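Long-range contact in FAD dependent oxidoreductase domain-containing protein (Deinococcus radiodurans R1, PDB 3C4N), which is of unknown function but binds ADP in the crystal and probably acts as an FAD-dependent oxidoreductase: residues Leu350-Gln362 with Leu374-Ala386. Sequence-based numbering, arbitrary orientation.
Sequences LALPGGRPDAPPQ and LGGPLADTLGLAA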
loop_
_atom_site.group_PDB
_atom_site.type_symbol
_atom_site.label_atom_id
_atom_site.label_comp_id
_atom_site.label_asym_id
_atom_site.label_seq_id
_atom_site.Cartn_x
_atom_site.Cartn_y
_atom_site.Cartn_z
ATOM N N LEU A 350 23.629 6.331 -0.925
ATOM C CA LEU A 350 23.773 4.883 -0.901
ATOM C C LEU A 350 24.612 4.477 0.288
ATOM O O LEU A 350 25.589 5.147 0.631
ATOM C CB LEU A 350 24.434 4.351 -2.176
ATOM C CG LEU A 350 23.566 4.257 -3.445
ATOM C CD1 LEU A 350 23.373 5.648 -4.041
ATOM C CD2 LEU A 350 24.260 3.349 -4.459
ATOM N N ALA A 351 24.212 3.388 0.935
ATOM C CA ALA A 351 24.961 2.897 2.072
ATOM C C ALA A 351 26.230 2.259 1.553
ATOM O O ALA A 351 26.273 1.727 0.443
ATOM C CB ALA A 351 24.148 1.870 2.857
ATOM N N LEU A 352 27.264 2.350 2.376
ATOM C CA LEU A 352 28.561 1.781 2.098
ATOM C C LEU A 352 28.833 0.862 3.284
ATOM O O LEU A 352 29.126 1.322 4.390
ATOM C CB LEU A 352 29.611 2.884 2.011
ATOM C CG LEU A 352 30.103 3.142 0.591
ATOM C CD1 LEU A 352 28.922 3.363 -0.339
ATOM C CD2 LEU A 352 31.036 4.334 0.577
ATOM N N PRO A 353 28.691 -0.454 3.077
ATOM C CA PRO A 353 28.938 -1.373 4.186
ATOM C C PRO A 353 30.401 -1.256 4.630
ATOM O O PRO A 353 31.316 -1.257 3.802
ATOM C CB PRO A 353 28.608 -2.740 3.582
ATOM C CG PRO A 353 27.647 -2.416 2.446
ATOM C CD PRO A 353 28.268 -1.180 1.865
ATOM N N GLY A 354 30.608 -1.144 5.938
ATOM C CA GLY A 354 31.954 -1.017 6.466
ATOM C C GLY A 354 32.661 0.227 5.953
ATOM O O GLY A 354 33.851 0.394 6.183
ATOM N N GLY A 355 31.934 1.097 5.258
ATOM C CA GLY A 355 32.536 2.305 4.732
ATOM C C GLY A 355 33.334 2.073 3.467
ATOM O O GLY A 355 33.970 2.993 2.959
ATOM N N ARG A 356 33.298 0.842 2.961
ATOM C CA ARG A 356 34.021 0.456 1.748
ATOM C C ARG A 356 33.157 0.565 0.494
ATOM O O ARG A 356 32.176 -0.168 0.338
ATOM C CB ARG A 356 34.537 -0.976 1.886
ATOM C CG ARG A 356 35.841 -1.098 2.649
ATOM C CD ARG A 356 36.140 -2.541 3.024
ATOM N NE ARG A 356 35.978 -3.481 1.915
ATOM C CZ ARG A 356 36.660 -3.436 0.775
ATOM N NH1 ARG A 356 37.563 -2.485 0.571
ATOM N NH2 ARG A 356 36.442 -4.358 -0.153
ATOM N N PRO A 357 33.532 1.467 -0.430
ATOM C CA PRO A 357 32.822 1.716 -1.688
ATOM C C PRO A 357 32.554 0.478 -2.537
ATOM O O PRO A 357 31.626 0.460 -3.350
ATOM C CB PRO A 357 33.740 2.701 -2.410
ATOM C CG PRO A 357 34.399 3.428 -1.294
ATOM C CD PRO A 357 34.742 2.302 -0.353
ATOM N N ASP A 358 33.374 -0.548 -2.344
ATOM C CA ASP A 358 33.262 -1.792 -3.100
ATOM C C ASP A 358 32.781 -2.984 -2.262
ATOM O O ASP A 358 32.975 -4.141 -2.643
ATOM C CB ASP A 358 34.620 -2.113 -3.728
ATOM C CG ASP A 358 35.705 -2.347 -2.682
ATOM O OD1 ASP A 358 35.650 -1.702 -1.610
ATOM O OD2 ASP A 358 36.618 -3.165 -2.936
ATOM N N ALA A 359 32.165 -2.709 -1.119
ATOM C CA ALA A 359 31.673 -3.786 -0.266
ATOM C C ALA A 359 30.292 -4.209 -0.758
ATOM O O ALA A 359 29.490 -3.375 -1.158
ATOM C CB ALA A 359 31.603 -3.321 1.197
ATOM N N PRO A 360 29.991 -5.511 -0.709
ATOM C CA PRO A 360 28.707 -6.057 -1.154
ATOM C C PRO A 360 27.557 -5.921 -0.154
ATOM O O PRO A 360 27.743 -5.438 0.966
ATOM C CB PRO A 360 29.053 -7.517 -1.394
ATOM C CG PRO A 360 29.931 -7.800 -0.208
ATOM C CD PRO A 360 30.862 -6.595 -0.207
ATOM N N PRO A 361 26.345 -6.344 -0.564
ATOM C CA PRO A 361 25.147 -6.302 0.274
ATOM C C PRO A 361 25.400 -7.248 1.445
ATOM O O PRO A 361 26.136 -8.229 1.309
ATOM C CB PRO A 361 24.060 -6.823 -0.657
ATOM C CG PRO A 361 24.517 -6.334 -2.005
ATOM C CD PRO A 361 25.990 -6.648 -1.964
ATOM N N GLN A 362 24.792 -6.971 2.590
ATOM C CA GLN A 362 24.999 -7.814 3.765
ATOM C C GLN A 362 23.916 -7.593 4.815
ATOM O O GLN A 362 23.136 -6.645 4.745
ATOM C CB GLN A 362 26.360 -7.499 4.405
ATOM C CG GLN A 362 26.485 -6.047 4.905
ATOM C CD GLN A 362 27.647 -5.813 5.864
ATOM O OE1 GLN A 362 28.825 -5.871 5.479
ATOM N NE2 GLN A 362 27.317 -5.542 7.126
ATOM N N LEU A 374 21.786 -4.139 4.539
ATOM C CA LEU A 374 22.459 -3.161 3.706
ATOM C C LEU A 374 22.536 -3.669 2.274
ATOM O O LEU A 374 22.812 -4.851 2.034
ATOM C CB LEU A 374 23.868 -2.894 4.248
ATOM C CG LEU A 374 24.111 -1.658 5.127
ATOM C CD1 LEU A 374 22.909 -1.357 5.969
ATOM C CD2 LEU A 374 25.354 -1.869 5.987
ATOM N N GLY A 375 22.270 -2.761 1.340
ATOM C CA GLY A 375 22.333 -3.052 -0.082
ATOM C C GLY A 375 23.678 -2.549 -0.570
ATOM O O GLY A 375 24.656 -3.287 -0.508
ATOM N N GLY A 376 23.748 -1.304 -1.042
ATOM C CA GLY A 376 25.025 -0.765 -1.495
ATOM C C GLY A 376 25.301 -0.771 -2.994
ATOM O O GLY A 376 24.502 -1.295 -3.773
ATOM N N PRO A 377 26.452 -0.218 -3.423
ATOM C CA PRO A 377 26.875 -0.131 -4.831
ATOM C C PRO A 377 26.834 -1.422 -5.647
ATOM O O PRO A 377 26.909 -1.383 -6.877
ATOM C CB PRO A 377 28.292 0.452 -4.739
ATOM C CG PRO A 377 28.224 1.293 -3.512
ATOM C CD PRO A 377 27.460 0.402 -2.542
ATOM N N LEU A 378 26.715 -2.567 -4.986
ATOM C CA LEU A 378 26.663 -3.818 -5.747
ATOM C C LEU A 378 25.283 -4.473 -5.671
ATOM O O LEU A 378 25.081 -5.582 -6.174
ATOM C CB LEU A 378 27.737 -4.807 -5.265
ATOM C CG LEU A 378 29.209 -4.403 -5.472
ATOM C CD1 LEU A 378 30.098 -5.432 -4.820
ATOM C CD2 LEU A 378 29.547 -4.276 -6.941
ATOM N N ALA A 379 24.325 -3.761 -5.085
ATOM C CA ALA A 379 22.978 -4.296 -4.936
ATOM C C ALA A 379 22.342 -4.831 -6.225
ATOM O O ALA A 379 21.509 -5.736 -6.171
ATOM C CB ALA A 379 22.068 -3.259 -4.297
ATOM N N ASP A 380 22.714 -4.293 -7.378
ATOM C CA ASP A 380 22.125 -4.791 -8.610
ATOM C C ASP A 380 22.556 -6.238 -8.903
ATOM O O ASP A 380 21.805 -7.000 -9.515
ATOM C CB ASP A 380 22.463 -3.860 -9.793
ATOM C CG ASP A 380 21.874 -2.437 -9.619
ATOM O OD1 ASP A 380 20.681 -2.316 -9.229
ATOM O OD2 ASP A 380 22.605 -1.450 -9.885
ATOM N N THR A 381 23.742 -6.632 -8.449
ATOM C CA THR A 381 24.207 -7.998 -8.699
ATOM C C THR A 381 23.996 -8.956 -7.527
ATOM O O THR A 381 23.868 -10.162 -7.728
ATOM C CB THR A 381 25.712 -8.019 -9.056
ATOM O OG1 THR A 381 25.943 -7.203 -10.212
ATOM C CG2 THR A 381 26.178 -9.449 -9.351
ATOM N N LEU A 382 23.940 -8.410 -6.317
ATOM C CA LEU A 382 23.819 -9.221 -5.110
ATOM C C LEU A 382 22.686 -8.863 -4.132
ATOM O O LEU A 382 22.563 -9.501 -3.087
ATOM C CB LEU A 382 25.148 -9.136 -4.354
ATOM C CG LEU A 382 26.434 -9.371 -5.161
ATOM C CD1 LEU A 382 27.646 -8.884 -4.379
ATOM C CD2 LEU A 382 26.563 -10.833 -5.497
ATOM N N GLY A 383 21.871 -7.860 -4.456
ATOM C CA GLY A 383 20.803 -7.425 -3.557
ATOM C C GLY A 383 19.763 -8.432 -3.080
ATOM O O GLY A 383 19.583 -8.606 -1.880
ATOM N N LEU A 384 19.060 -9.079 -4.005
ATOM C CA LEU A 384 18.041 -10.055 -3.634
ATOM C C LEU A 384 18.599 -11.137 -2.713
ATOM O O LEU A 384 18.020 -11.426 -1.671
ATOM C CB LEU A 384 17.435 -10.706 -4.886
ATOM C CG LEU A 384 16.568 -9.801 -5.771
ATOM C CD1 LEU A 384 16.172 -10.506 -7.091
ATOM C CD2 LEU A 384 15.326 -9.429 -4.981
ATOM N N ALA A 385 19.739 -11.709 -3.093
ATOM C CA ALA A 385 20.374 -12.772 -2.322
ATOM C C ALA A 385 20.515 -12.432 -0.852
ATOM O O ALA A 385 20.211 -13.261 0.014
ATOM C CB ALA A 385 21.744 -13.099 -2.913
ATOM N N ALA A 386 20.971 -11.217 -0.558
ATOM C CA ALA A 386 21.149 -10.816 0.837
ATOM C C ALA A 386 19.813 -10.664 1.565
ATOM O O ALA A 386 19.736 -10.902 2.772
ATOM C CB ALA A 386 21.967 -9.522 0.916
#
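P361 lies in the angle between the loop of G375 and the first turns of helix 379-398, its ring crossing the L382 side chain at about a right angle. Its CD sits 3.6 Å from L382 CB, its CG faces the G375 carbonyl and the backbone of A379, and its CB meets A386 CB at 3.8 Å. P361 CA adds a CA-H...O contact to G375 O at 3.2 Å. With an alanine here CG and CD are gone, which would probably open a gap beside L382 CB and CD1. L382 holds CG beside its backbone N (chi1 -49°), which lays CB and CD1 along the P361 ring and carries CD1 on to P360 CB at 3.6 Å; L378, at the N-cap position, brings its CD1 to the same proline.

Next along the chain, Q362 and L374 form an antiparallel hydrogen-bonded pair. L374 N gives a nearly straight bond to Q362 O (2.9 Å, 170°), while the return bond from Q362 N reaches L374 O from 29° out of the carbonyl plane. Their side chains run side by side on one face, and L374 turns its branched end to A351 CB and P353.

At the far end, the P377 ring crosses L352 and lies against P357 O, its CG 3.5 Å away. G376 CA comes within 3.4 Å of A351 O in a CA-H...O contact.

The loop after strand 347-352, which pairs with strand 251-260, thereby meets turn G376-A379 leading into helix 379-398. Q362-L374 closes the open end of hairpin 362-367/370-374, whose second strand runs parallel to 227-230. G375 lies next to the bound ADP; this strand-glycine loop-helix passage is consistent with the dinucleotide-binding fold of FAD-dependent oxidoreductases. Helices 46-58 and 96-107 flank helix 379-398: A386 touches ADP-binding M47, L382 packs on A99.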